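Local atomic coordinates of aerobactin synthase IucA (Klebsiella pneumoniae subsp. pneumoniae, PDB entry 5JM8), a protein that probably uses ATP to join citrate to an acetylated hydroxylysine in the NRPS-independent siderophore (NIS) pathway that makes the iron chelator aerobactin. Residues Q120-R125 / A144-H149; A130-A135 / Q369-G374; V14-F19 / E113-T118. All blocks are in the same frame, centred on the assembly; numbering follows the deposited sequence.

How the interactions relate
Interactions 1 and 3 share helix 101-124, and their centres are about 10 Å apart. Interaction 3 sets this helix against the N-terminal helix 14-26, and interaction 1 sets its C-terminal end against the loop 144-149. That loop brings L145, G148 and H149 to the bound ATP. Interaction 2 lies about 11 Å, centre to centre, from interaction 1. Its segment 369-374 starts with Q369, whose OE1 takes probable hydrogen bonds from L146 N (2.7 Å) and V147 N (2.6 Å). V147 also packs on V14 and C18 of interaction 3. The loop thus connects all three contacts with the adenine end of the nucleotide pocket.

Interaction 1 (Q120-R125 / A144-H149); sequences QAIDAR and ALLVGH. With ATP (adenosine-5'-triphosphate), chain I.
A121 and L146 bring the last turn of helix 101-124 against the irregular loop 144-149, with CA atoms 6.8 Å apart. L146 carries the contact from the loop side. Its branched end is turned to the helix, and the two methyls divide the work. CD2 of L146 meets A121 CB at 4.2 Å. CD1 of L146 meets I122 CG1 at 4.3 Å. The same L146 CD1 lies 4.1 Å from R125 CB. The R125 chain, bent at chi2 (-67°) and chi3 (-58°), crosses L146 at a slant. Its NH1 lies 4.1 Å from L146 CD2, and this approach to the guanidinium is oblique. The polar end of R125 is held by other groups. NE forms a salt bridge with D127, and NH1 bonds to the carbonyl oxygens of D172 and Q143. L145, G148 and H149 face the ligand. L145 CD2 reaches adenine C8 at 3.5 Å. Adenine C6 sits over one face of the H149 ring, 3.4 Å above its plane and offset toward the rim. The nearest approach is from H149 CD2 to adenine N1, at 3.2 Å. ND1 of H149 bonds to F151 N, which would limit rotation of the ring. The loop therefore faces two ways. L146 packs its methyls on the helix, while L145 and the H149 ring lie against the adenine. The buried guanidinium has its polar partners outside this contact, so dispersion and exclusion of water probably hold the two segments together.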
ATOM      1  N   GLN A 120     -34.025  -6.417  -3.017  1.00 23.45           N
ATOM      2  CA  GLN A 120     -33.040  -7.363  -3.528  1.00 20.15           C
ATOM      3  C   GLN A 120     -31.636  -6.901  -3.171  1.00 18.37           C
ATOM      4  O   GLN A 120     -30.846  -7.659  -2.610  1.00 20.11           O
ATOM      5  CB  GLN A 120     -33.164  -7.519  -5.047  1.00 23.48           C
ATOM      6  CG  GLN A 120     -34.403  -8.267  -5.513  1.00 31.85           C
ATOM      7  CD  GLN A 120     -34.522  -8.313  -7.027  1.00 42.01           C
ATOM      8  OE1 GLN A 120     -33.924  -7.500  -7.734  1.00 49.36           O
ATOM      9  NE2 GLN A 120     -35.296  -9.268  -7.532  1.00 42.05           N
ATOM     10  N   ALA A 121     -31.341  -5.647  -3.497  1.00 17.15           N
ATOM     11  CA  ALA A 121     -30.026  -5.074  -3.248  1.00 20.56           C
ATOM     12  C   ALA A 121     -29.682  -5.117  -1.765  1.00 22.66           C
ATOM     13  O   ALA A 121     -28.560  -5.453  -1.391  1.00 21.24           O
ATOM     14  CB  ALA A 121     -29.970  -3.649  -3.763  1.00 16.33           C
ATOM     15  N   ILE A 122     -30.656  -4.782  -0.925  1.00 24.52           N
ATOM     16  CA  ILE A 122     -30.459  -4.783   0.521  1.00 27.66           C
ATOM     17  C   ILE A 122     -30.117  -6.183   1.025  1.00 30.50           C
ATOM     18  O   ILE A 122     -29.298  -6.340   1.930  1.00 35.15           O
ATOM     19  CB  ILE A 122     -31.714  -4.254   1.257  1.00 26.38           C
ATOM     20  CG1 ILE A 122     -31.871  -2.752   0.996  1.00 20.45           C
ATOM     21  CG2 ILE A 122     -31.616  -4.518   2.764  1.00 26.52           C
ATOM     22  CD1 ILE A 122     -33.191  -2.162   1.448  1.00 15.95           C
ATOM     23  N   ASP A 123     -30.750  -7.194   0.438  1.00 26.38           N
ATOM     24  CA  ASP A 123     -30.493  -8.582   0.811  1.00 24.92           C
ATOM     25  C   ASP A 123     -29.184  -9.092   0.215  1.00 22.70           C
ATOM     26  O   ASP A 123     -28.632 -10.090   0.677  1.00 25.51           O
ATOM     27  CB  ASP A 123     -31.646  -9.483   0.361  1.00 27.04           C
ATOM     28  CG  ASP A 123     -32.926  -9.238   1.144  1.00 30.68           C
ATOM     29  OD1 ASP A 123     -32.847  -8.811   2.316  1.00 32.68           O
ATOM     30  OD2 ASP A 123     -34.017  -9.480   0.584  1.00 32.29           O
ATOM     31  N   ALA A 124     -28.695  -8.407  -0.815  1.00 22.28           N
ATOM     32  CA  ALA A 124     -27.462  -8.803  -1.488  1.00 20.90           C
ATOM     33  C   ALA A 124     -26.226  -8.149  -0.870  1.00 23.77           C
ATOM     34  O   ALA A 124     -25.122  -8.688  -0.964  1.00 33.41           O
ATOM     35  CB  ALA A 124     -27.544  -8.458  -2.967  1.00 15.53           C
ATOM     36  N   ARG A 125     -26.414  -6.986  -0.250  1.00 20.96           N
ATOM     37  CA  ARG A 125     -25.298  -6.197   0.271  1.00 16.86           C
ATOM     38  C   ARG A 125     -25.130  -6.352   1.781  1.00 17.45           C
ATOM     39  O   ARG A 125     -25.461  -5.447   2.547  1.00 17.56           O
ATOM     40  CB  ARG A 125     -25.494  -4.718  -0.074  1.00 16.05           C
ATOM     41  CG  ARG A 125     -25.450  -4.408  -1.569  1.00 16.50           C
ATOM     42  CD  ARG A 125     -24.064  -4.633  -2.165  1.00 15.81           C
ATOM     43  NE  ARG A 125     -23.046  -3.831  -1.492  1.00 15.36           N
ATOM     44  CZ  ARG A 125     -22.768  -2.564  -1.787  1.00 15.56           C
ATOM     45  NH1 ARG A 125     -23.427  -1.934  -2.752  1.00 16.52           N
ATOM     46  NH2 ARG A 125     -21.827  -1.924  -1.113  1.00 14.73           N
ATOM     47  N   ALA A 144     -22.597   2.870  -2.450  1.00 12.59           N
ATOM     48  CA  ALA A 144     -23.219   2.625  -1.152  1.00 13.45           C
ATOM     49  C   ALA A 144     -24.649   3.151  -1.087  1.00 17.59           C
ATOM     50  O   ALA A 144     -25.322   3.002  -0.067  1.00 17.66           O
ATOM     51  CB  ALA A 144     -22.380   3.249  -0.046  1.00 12.24           C
ATOM     52  N   LEU A 145     -25.111   3.768  -2.171  1.00 12.95           N
ATOM     53  CA  LEU A 145     -26.481   4.269  -2.230  1.00 21.00           C
ATOM     54  C   LEU A 145     -27.442   3.181  -2.707  1.00 24.25           C
ATOM     55  O   LEU A 145     -27.437   2.805  -3.880  1.00 29.38           O
ATOM     56  CB  LEU A 145     -26.567   5.492  -3.149  1.00 16.56           C
ATOM     57  CG  LEU A 145     -27.942   6.162  -3.273  1.00 16.79           C
ATOM     58  CD1 LEU A 145     -28.358   6.794  -1.957  1.00 13.91           C
ATOM     59  CD2 LEU A 145     -27.944   7.192  -4.390  1.00 14.21           C
ATOM     60  N   LEU A 146     -28.269   2.688  -1.788  1.00 22.96           N
ATOM     61  CA  LEU A 146     -29.226   1.628  -2.091  1.00 14.28           C
ATOM     62  C   LEU A 146     -30.661   2.146  -2.105  1.00 14.75           C
ATOM     63  O   LEU A 146     -31.546   1.510  -2.669  1.00 30.52           O
ATOM     64  CB  LEU A 146     -29.104   0.487  -1.077  1.00 14.23           C
ATOM     65  CG  LEU A 146     -27.761  -0.242  -1.005  1.00 15.59           C
ATOM     66  CD1 LEU A 146     -27.875  -1.416  -0.044  1.00 13.98           C
ATOM     67  CD2 LEU A 146     -27.292  -0.708  -2.384  1.00 13.91           C
ATOM     68  N   VAL A 147     -30.890   3.293  -1.476  1.00 14.71           N
ATOM     69  CA  VAL A 147     -32.223   3.882  -1.428  1.00 19.46           C
ATOM     70  C   VAL A 147     -32.492   4.710  -2.676  1.00 17.59           C
ATOM     71  O   VAL A 147     -33.610   4.737  -3.185  1.00 17.51           O
ATOM     72  CB  VAL A 147     -32.408   4.775  -0.185  1.00 19.39           C
ATOM     73  CG1 VAL A 147     -33.759   5.477  -0.226  1.00 19.54           C
ATOM     74  CG2 VAL A 147     -32.275   3.951   1.084  1.00 20.40           C
ATOM     75  N   GLY A 148     -31.461   5.394  -3.159  1.00 15.18           N
ATOM     76  CA  GLY A 148     -31.591   6.247  -4.324  1.00 15.45           C
ATOM     77  C   GLY A 148     -32.073   7.628  -3.927  1.00 15.65           C
ATOM     78  O   GLY A 148     -31.797   8.089  -2.821  1.00 15.39           O
ATOM     79  N   HIS A 149     -32.795   8.287  -4.829  1.00 16.11           N
ATOM     80  CA  HIS A 149     -33.334   9.618  -4.563  1.00 17.31           C
ATOM     81  C   HIS A 149     -34.380   9.560  -3.454  1.00 20.11           C
ATOM     82  O   HIS A 149     -35.373   8.839  -3.560  1.00 22.70           O
ATOM     83  CB  HIS A 149     -33.941  10.213  -5.830  1.00 20.80           C
ATOM     84  CG  HIS A 149     -34.058  11.704  -5.801  1.00 25.10           C
ATOM     85  ND1 HIS A 149     -34.716  12.381  -4.798  1.00 27.06           N
ATOM     86  CD2 HIS A 149     -33.601  12.650  -6.655  1.00 27.51           C
ATOM     87  CE1 HIS A 149     -34.657  13.680  -5.032  1.00 29.79           C
ATOM     88  NE2 HIS A 149     -33.984  13.870  -6.153  1.00 29.81           N
TER
HETATM   89  PG  ATP I 600     -23.045  12.213 -13.522  1.00 22.37           P
HETATM   90  O1G ATP I 600     -22.235  10.963 -13.753  1.00 24.72           O
HETATM   91  O2G ATP I 600     -22.859  12.808 -12.147  1.00 20.96           O
HETATM   92  O3G ATP I 600     -22.933  13.230 -14.632  1.00 21.42           O
HETATM   93  PB  ATP I 600     -25.857  12.350 -14.250  1.00 20.20           P
HETATM   94  O1B ATP I 600     -26.762  11.221 -14.677  1.00 18.42           O
HETATM   95  O2B ATP I 600     -25.409  13.372 -15.270  1.00 21.30           O
HETATM   96  O3B ATP I 600     -24.581  11.702 -13.489  1.00 19.89           O
HETATM   97  PA  ATP I 600     -28.068  13.649 -12.974  1.00 20.96           P
HETATM   98  O1A ATP I 600     -28.523  13.891 -14.391  1.00 22.14           O
HETATM   99  O2A ATP I 600     -28.119  14.773 -11.969  1.00 22.54           O
HETATM  100  O3A ATP I 600     -26.548  13.115 -13.009  1.00 17.12           O
HETATM  101  O5' ATP I 600     -28.862  12.406 -12.338  1.00 17.54           O
HETATM  102  C5' ATP I 600     -28.537  12.022 -11.006  1.00 18.23           C
HETATM  103  C4' ATP I 600     -28.725  10.528 -10.785  1.00 21.42           C
HETATM  104  O4' ATP I 600     -28.437  10.243  -9.415  1.00 23.54           O
HETATM  105  C3' ATP I 600     -30.142  10.050 -11.064  1.00 25.86           C
HETATM  106  O3' ATP I 600     -30.102   8.904 -11.924  1.00 28.86           O
HETATM  107  C2' ATP I 600     -30.731   9.701  -9.710  1.00 25.50           C
HETATM  108  O2' ATP I 600     -31.470   8.482  -9.749  1.00 27.40           O
HETATM  109  C1' ATP I 600     -29.528   9.561  -8.792  1.00 23.79           C
HETATM  110  N9  ATP I 600     -29.779  10.156  -7.461  1.00 22.48           N
HETATM  111  C8  ATP I 600     -29.719   9.471  -6.307  1.00 23.20           C
HETATM  112  N7  ATP I 600     -29.996  10.279  -5.253  1.00 20.97           N
HETATM  113  C5  ATP I 600     -30.237  11.509  -5.740  1.00 18.75           C
HETATM  114  C6  ATP I 600     -30.586  12.823  -5.166  1.00 17.52           C
HETATM  115  N6  ATP I 600     -30.728  12.950  -3.825  1.00 14.71           N
HETATM  116  N1  ATP I 600     -30.752  13.860  -6.018  1.00 19.07           N
HETATM  117  C2  ATP I 600     -30.608  13.721  -7.351  1.00 18.80           C
HETATM  118  N3  ATP I 600     -30.290  12.551  -7.934  1.00 17.66           N
HETATM  119  C4  ATP I 600     -30.096  11.427  -7.199  1.00 19.00           C

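Interaction 2 (A130-A135 / Q369-G374); sequences ALREKA and QAAPDG
R132 and D373 join two loops far apart in the sequence, with a two-pronged salt bridge. CB of R132 points from CA toward segment 369-374. The chain then runs extended from CG to NE, which carries the guanidinium across to the other loop. The nearest CA atoms, those of R132 and A371, are 10.2 Å apart. On the way the side chain packs on A381 of helix 378-390. NE gives its N-H to the carbonyl oxygen of D376. CZ lies 3.6 Å from D373 OD1. Beyond it the guanidinium grips the carboxylate end-on. NH1 bonds to OD2 of D373 at 3.1 Å. NH2 bonds to OD1 of D373 at 2.6 Å, with an N-H...O angle of 158°. Each oxygen uses its syn lone pair, and the two planes are only 22° apart. NH2 also lies 3.2 Å from A371 CB, which sits at the guanidinium edge. D373 occupies the third position of a type I turn, closed by G374 N to A371 O at 3.0 Å. OD1 accepts a further bond from G375 N. Nearby, E133 bonds to H176 of the second subunit. In this partly exposed place, two nearly coplanar bonds, one to each oxygen, fix the rotation of both groups. The carboxylate is held by R132 and by the amide of G375, and the charges are probably neutralised as a pair.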
ATOM      1  N   ALA A 130     -21.112  -2.783   7.447  1.00 13.21           N
ATOM      2  CA  ALA A 130     -19.695  -2.738   7.795  1.00 13.21           C
ATOM      3  C   ALA A 130     -19.016  -1.463   7.292  1.00 15.00           C
ATOM      4  O   ALA A 130     -17.908  -1.139   7.718  1.00 15.89           O
ATOM      5  CB  ALA A 130     -18.983  -3.958   7.240  1.00 14.79           C
ATOM      6  N   LEU A 131     -19.678  -0.749   6.383  1.00 11.84           N
ATOM      7  CA  LEU A 131     -19.154   0.511   5.856  1.00 13.02           C
ATOM      8  C   LEU A 131     -19.097   1.598   6.927  1.00 11.42           C
ATOM      9  O   LEU A 131     -18.367   2.579   6.790  1.00 11.17           O
ATOM     10  CB  LEU A 131     -20.006   1.000   4.682  1.00 11.58           C
ATOM     11  CG  LEU A 131     -20.023   0.159   3.402  1.00 12.58           C
ATOM     12  CD1 LEU A 131     -20.945   0.791   2.367  1.00 11.80           C
ATOM     13  CD2 LEU A 131     -18.623  -0.008   2.833  1.00 11.47           C
ATOM     14  N   ARG A 132     -19.882   1.423   7.986  1.00 11.68           N
ATOM     15  CA  ARG A 132     -19.884   2.351   9.113  1.00 11.67           C
ATOM     16  C   ARG A 132     -18.564   2.357   9.879  1.00 11.50           C
ATOM     17  O   ARG A 132     -18.288   3.278  10.647  1.00 11.44           O
ATOM     18  CB  ARG A 132     -21.006   1.996  10.088  1.00 17.33           C
ATOM     19  CG  ARG A 132     -22.412   2.141   9.543  1.00 15.06           C
ATOM     20  CD  ARG A 132     -23.427   1.883  10.643  1.00 14.07           C
ATOM     21  NE  ARG A 132     -24.797   2.069  10.174  1.00 16.92           N
ATOM     22  CZ  ARG A 132     -25.670   1.087   9.966  1.00 18.41           C
ATOM     23  NH1 ARG A 132     -25.345  -0.180  10.197  1.00 21.27           N
ATOM     24  NH2 ARG A 132     -26.886   1.381   9.536  1.00 20.15           N
ATOM     25  N   GLU A 133     -17.756   1.325   9.668  1.00 11.48           N
ATOM     26  CA  GLU A 133     -16.624   1.044  10.544  1.00 12.77           C
ATOM     27  C   GLU A 133     -15.444   1.977  10.325  1.00 11.95           C
ATOM     28  O   GLU A 133     -14.599   2.139  11.207  1.00 14.35           O
ATOM     29  CB  GLU A 133     -16.178  -0.406  10.357  1.00 11.61           C
ATOM     30  CG  GLU A 133     -17.237  -1.413  10.780  1.00 14.04           C
ATOM     31  CD  GLU A 133     -16.955  -2.826  10.305  1.00 17.52           C
ATOM     32  OE1 GLU A 133     -16.072  -3.013   9.441  1.00 21.32           O
ATOM     33  OE2 GLU A 133     -17.628  -3.756  10.799  1.00 18.65           O
ATOM     34  N   LYS A 134     -15.387   2.598   9.154  1.00 13.27           N
ATOM     35  CA  LYS A 134     -14.255   3.439   8.811  1.00 11.50           C
ATOM     36  C   LYS A 134     -14.594   4.413   7.690  1.00 11.95           C
ATOM     37  O   LYS A 134     -15.674   4.350   7.104  1.00 14.89           O
ATOM     38  CB  LYS A 134     -13.066   2.566   8.411  1.00 14.89           C
ATOM     39  CG  LYS A 134     -13.365   1.632   7.260  1.00 22.93           C
ATOM     40  CD  LYS A 134     -12.150   0.815   6.871  1.00 29.48           C
ATOM     41  CE  LYS A 134     -12.383   0.099   5.551  1.00 31.13           C
ATOM     42  NZ  LYS A 134     -11.142  -0.517   5.020  1.00 30.25           N
ATOM     43  N   ALA A 135     -13.659   5.309   7.401  1.00 11.09           N
ATOM     44  CA  ALA A 135     -13.846   6.308   6.360  1.00 14.65           C
ATOM     45  C   ALA A 135     -13.884   5.656   4.982  1.00 16.64           C
ATOM     46  O   ALA A 135     -13.037   4.824   4.648  1.00 17.63           O
ATOM     47  CB  ALA A 135     -12.740   7.349   6.427  1.00 16.76           C
ATOM     48  N   GLN A 369     -28.083   9.416   3.149  1.00 14.94           N
ATOM     49  CA  GLN A 369     -29.030   8.313   2.960  1.00 15.45           C
ATOM     50  C   GLN A 369     -29.376   7.608   4.264  1.00 19.53           C
ATOM     51  O   GLN A 369     -28.494   7.213   5.029  1.00 24.60           O
ATOM     52  CB  GLN A 369     -28.465   7.288   1.963  1.00 14.15           C
ATOM     53  CG  GLN A 369     -29.179   5.919   1.968  1.00 13.81           C
ATOM     54  CD  GLN A 369     -28.503   4.887   1.078  1.00 13.63           C
ATOM     55  OE1 GLN A 369     -29.151   4.226   0.269  1.00 13.92           O
ATOM     56  NE2 GLN A 369     -27.196   4.738   1.234  1.00 14.15           N
ATOM     57  N   ALA A 370     -30.673   7.451   4.504  1.00 16.60           N
ATOM     58  CA  ALA A 370     -31.144   6.721   5.668  1.00 17.53           C
ATOM     59  C   ALA A 370     -30.700   5.268   5.564  1.00 20.06           C
ATOM     60  O   ALA A 370     -30.778   4.661   4.496  1.00 25.25           O
ATOM     61  CB  ALA A 370     -32.653   6.818   5.786  1.00 15.13           C
ATOM     62  N   ALA A 371     -30.221   4.721   6.673  1.00 19.96           N
ATOM     63  CA  ALA A 371     -29.744   3.347   6.696  1.00 18.90           C
ATOM     64  C   ALA A 371     -30.882   2.371   6.403  1.00 18.74           C
ATOM     65  O   ALA A 371     -31.941   2.456   7.026  1.00 23.04           O
ATOM     66  CB  ALA A 371     -29.120   3.036   8.036  1.00 18.67           C
ATOM     67  N   PRO A 372     -30.675   1.448   5.445  1.00 20.01           N
ATOM     68  CA  PRO A 372     -31.706   0.437   5.190  1.00 19.22           C
ATOM     69  C   PRO A 372     -32.058  -0.393   6.423  1.00 23.54           C
ATOM     70  O   PRO A 372     -33.204  -0.823   6.558  1.00 30.71           O
ATOM     71  CB  PRO A 372     -31.072  -0.442   4.108  1.00 16.84           C
ATOM     72  CG  PRO A 372     -30.128   0.458   3.404  1.00 14.43           C
ATOM     73  CD  PRO A 372     -29.581   1.371   4.458  1.00 14.16           C
ATOM     74  N   ASP A 373     -31.088  -0.610   7.305  1.00 20.61           N
ATOM     75  CA  ASP A 373     -31.309  -1.409   8.508  1.00 22.50           C
ATOM     76  C   ASP A 373     -31.735  -0.556   9.703  1.00 24.26           C
ATOM     77  O   ASP A 373     -31.891  -1.064  10.815  1.00 24.78           O
ATOM     78  CB  ASP A 373     -30.045  -2.202   8.860  1.00 23.59           C
ATOM     79  CG  ASP A 373     -28.838  -1.313   9.115  1.00 23.89           C
ATOM     80  OD1 ASP A 373     -29.009  -0.098   9.352  1.00 23.59           O
ATOM     81  OD2 ASP A 373     -27.708  -1.838   9.085  1.00 23.51           O
ATOM     82  N   GLY A 374     -31.895   0.745   9.477  1.00 26.02           N
ATOM     83  CA  GLY A 374     -32.369   1.645  10.512  1.00 25.23           C
ATOM     84  C   GLY A 374     -31.284   2.127  11.454  1.00 23.37           C
ATOM     85  O   GLY A 374     -31.567   2.820  12.432  1.00 21.99           O
TER

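Interaction 3 (V14-F19 / E113-T118); sequences VAAQCF and ESHAHT
A15 and H115 make the closest contact between segments 14-19 and 113-118. Their CA atoms are 5.5 Å apart. A15 CB touches H115 CD2 at 3.7 Å, coming at a slant to the imidazole. A16 N lies 4.0 Å from the same CD2, at the ring edge and near its plane. One turn on, T118 adds its methyl: CG2 meets A15 CB at 4.2 Å. The small A15 side chain thus sits between the imidazole and the threonine methyl. H115 carries its ring anti to the backbone N (chi1 179°), which takes it across to the other helix. There NE2 bonds to D13 OD2, and the ring stacks on F82. D13 also accepts a hydrogen bond from A16 N through OD1, so one carboxylate serves both helices. The T118 hydroxyl turns back on its own helix and donates to S114 O at 2.9 Å. S114 O also accepts the helical bond from T118 N, and the two donors come from opposite faces of its plane. This bond keeps OG1 on the helix and leaves CG2 to face A15. Further out, S114 OG bonds to K156 N, which joins the helix to the loop beyond H149. F19 continues the packing on F107 and V111. The T118 side chain is about 11 Å, nearest atoms, from the bound ATP. The short segments run nearly antiparallel, 154° between their directions, with axes 9.4 Å apart. This is a plain antiparallel helix pair in the N-terminal region of this NIS synthetase.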
ATOM      1  N   VAL A  14     -37.235   1.613   3.747  1.00 21.73           N
ATOM      2  CA  VAL A  14     -36.649   2.859   3.273  1.00 19.09           C
ATOM      3  C   VAL A  14     -37.107   3.183   1.854  1.00 19.65           C
ATOM      4  O   VAL A  14     -37.062   4.334   1.434  1.00 22.19           O
ATOM      5  CB  VAL A  14     -35.103   2.810   3.309  1.00 19.05           C
ATOM      6  CG1 VAL A  14     -34.610   2.748   4.747  1.00 16.88           C
ATOM      7  CG2 VAL A  14     -34.573   1.626   2.503  1.00 16.07           C
ATOM      8  N   ALA A  15     -37.545   2.165   1.118  1.00 21.81           N
ATOM      9  CA  ALA A  15     -38.043   2.361  -0.240  1.00 22.05           C
ATOM     10  C   ALA A  15     -39.419   3.014  -0.210  1.00 21.98           C
ATOM     11  O   ALA A  15     -39.680   3.976  -0.933  1.00 18.53           O
ATOM     12  CB  ALA A  15     -38.102   1.034  -0.984  1.00 17.86           C
ATOM     13  N   ALA A  16     -40.297   2.488   0.633  1.00 19.05           N
ATOM     14  CA  ALA A  16     -41.644   3.022   0.751  1.00 20.60           C
ATOM     15  C   ALA A  16     -41.603   4.461   1.247  1.00 22.99           C
ATOM     16  O   ALA A  16     -42.430   5.285   0.858  1.00 25.31           O
ATOM     17  CB  ALA A  16     -42.478   2.164   1.685  1.00 20.24           C
ATOM     18  N   GLN A  17     -40.629   4.762   2.099  1.00 23.06           N
ATOM     19  CA  GLN A  17     -40.519   6.090   2.689  1.00 22.49           C
ATOM     20  C   GLN A  17     -40.245   7.142   1.615  1.00 25.49           C
ATOM     21  O   GLN A  17     -40.605   8.305   1.775  1.00 27.38           O
ATOM     22  CB  GLN A  17     -39.417   6.119   3.746  1.00 21.27           C
ATOM     23  CG  GLN A  17     -39.542   7.266   4.735  1.00 21.42           C
ATOM     24  CD  GLN A  17     -40.719   7.102   5.679  1.00 21.12           C
ATOM     25  OE1 GLN A  17     -40.814   6.113   6.407  1.00 19.13           O
ATOM     26  NE2 GLN A  17     -41.623   8.075   5.670  1.00 21.82           N
ATOM     27  N   CYS A  18     -39.613   6.724   0.522  1.00 26.95           N
ATOM     28  CA  CYS A  18     -39.351   7.613  -0.606  1.00 25.76           C
ATOM     29  C   CYS A  18     -40.644   7.969  -1.318  1.00 24.24           C
ATOM     30  O   CYS A  18     -40.903   9.136  -1.607  1.00 27.21           O
ATOM     31  CB  CYS A  18     -38.383   6.961  -1.591  1.00 24.94           C
ATOM     32  SG  CYS A  18     -36.707   6.730  -0.958  1.00 24.85           S
ATOM     33  N   PHE A  19     -41.448   6.950  -1.605  1.00 22.44           N
ATOM     34  CA  PHE A  19     -42.751   7.144  -2.225  1.00 20.68           C
ATOM     35  C   PHE A  19     -43.602   8.072  -1.369  1.00 22.75           C
ATOM     36  O   PHE A  19     -44.191   9.030  -1.868  1.00 24.81           O
ATOM     37  CB  PHE A  19     -43.451   5.794  -2.423  1.00 21.05           C
ATOM     38  CG  PHE A  19     -44.845   5.899  -2.978  1.00 22.79           C
ATOM     39  CD1 PHE A  19     -45.933   6.061  -2.135  1.00 24.98           C
ATOM     40  CD2 PHE A  19     -45.067   5.827  -4.343  1.00 23.69           C
ATOM     41  CE1 PHE A  19     -47.213   6.155  -2.643  1.00 26.04           C
ATOM     42  CE2 PHE A  19     -46.348   5.920  -4.858  1.00 23.31           C
ATOM     43  CZ  PHE A  19     -47.421   6.085  -4.007  1.00 27.09           C
ATOM     44  N   GLU A 113     -41.581  -2.004  -8.889  1.00 26.08           N
ATOM     45  CA  GLU A 113     -40.322  -2.494  -9.427  1.00 22.92           C
ATOM     46  C   GLU A 113     -39.173  -1.923  -8.608  1.00 23.07           C
ATOM     47  O   GLU A 113     -38.305  -2.658  -8.146  1.00 24.46           O
ATOM     48  CB  GLU A 113     -40.178  -2.120 -10.907  1.00 21.52           C
ATOM     49  CG  GLU A 113     -41.016  -2.983 -11.858  1.00 22.52           C
ATOM     50  CD  GLU A 113     -41.004  -2.481 -13.293  1.00 27.07           C
ATOM     51  OE1 GLU A 113     -40.579  -1.328 -13.527  1.00 33.23           O
ATOM     52  OE2 GLU A 113     -41.421  -3.244 -14.191  1.00 25.67           O
ATOM     53  N   SER A 114     -39.193  -0.609  -8.410  1.00 23.88           N
ATOM     54  CA  SER A 114     -38.173   0.059  -7.612  1.00 20.48           C
ATOM     55  C   SER A 114     -38.147  -0.497  -6.191  1.00 22.64           C
ATOM     56  O   SER A 114     -37.083  -0.800  -5.655  1.00 24.01           O
ATOM     57  CB  SER A 114     -38.417   1.569  -7.582  1.00 19.58           C
ATOM     58  OG  SER A 114     -37.480   2.225  -6.744  1.00 21.24           O
ATOM     59  N   HIS A 115     -39.325  -0.636  -5.589  1.00 19.09           N
ATOM     60  CA  HIS A 115     -39.433  -1.123  -4.219  1.00 19.00           C
ATOM     61  C   HIS A 115     -38.848  -2.526  -4.087  1.00 21.94           C
ATOM     62  O   HIS A 115     -38.200  -2.845  -3.091  1.00 18.48           O
ATOM     63  CB  HIS A 115     -40.897  -1.115  -3.764  1.00 19.69           C
ATOM     64  CG  HIS A 115     -41.101  -1.636  -2.375  1.00 24.57           C
ATOM     65  ND1 HIS A 115     -41.276  -2.975  -2.098  1.00 22.33           N
ATOM     66  CD2 HIS A 115     -41.160  -0.996  -1.182  1.00 19.61           C
ATOM     67  CE1 HIS A 115     -41.432  -3.138  -0.797  1.00 25.82           C
ATOM     68  NE2 HIS A 115     -41.367  -1.953  -0.218  1.00 19.80           N
ATOM     69  N   ALA A 116     -39.071  -3.354  -5.105  1.00 21.31           N
ATOM     70  CA  ALA A 116     -38.607  -4.737  -5.095  1.00 21.74           C
ATOM     71  C   ALA A 116     -37.110  -4.836  -5.373  1.00 26.96           C
ATOM     72  O   ALA A 116     -36.398  -5.598  -4.717  1.00 25.85           O
ATOM     73  CB  ALA A 116     -39.376  -5.551  -6.111  1.00 19.97           C
ATOM     74  N   HIS A 117     -36.645  -4.071  -6.356  1.00 29.25           N
ATOM     75  CA  HIS A 117     -35.233  -4.050  -6.715  1.00 28.30           C
ATOM     76  C   HIS A 117     -34.382  -3.609  -5.532  1.00 27.64           C
ATOM     77  O   HIS A 117     -33.288  -4.128  -5.313  1.00 29.39           O
ATOM     78  CB  HIS A 117     -34.998  -3.117  -7.902  1.00 26.79           C
ATOM     79  CG  HIS A 117     -35.728  -3.528  -9.143  1.00 25.04           C
ATOM     80  ND1 HIS A 117     -36.029  -2.643 -10.156  1.00 23.55           N
ATOM     81  CD2 HIS A 117     -36.225  -4.726  -9.529  1.00 23.46           C
ATOM     82  CE1 HIS A 117     -36.674  -3.281 -11.116  1.00 21.94           C
ATOM     83  NE2 HIS A 117     -36.808  -4.545 -10.760  1.00 21.18           N
ATOM     84  N   THR A 118     -34.895  -2.643  -4.778  1.00 25.51           N
ATOM     85  CA  THR A 118     -34.211  -2.142  -3.595  1.00 20.93           C
ATOM     86  C   THR A 118     -34.066  -3.242  -2.550  1.00 21.89           C
ATOM     87  O   THR A 118     -33.002  -3.407  -1.958  1.00 18.77           O
ATOM     88  CB  THR A 118     -34.961  -0.952  -2.970  1.00 18.07           C
ATOM     89  OG1 THR A 118     -35.026   0.124  -3.911  1.00 18.11           O
ATOM     90  CG2 THR A 118     -34.259  -0.469  -1.705  1.00 17.61           C
TER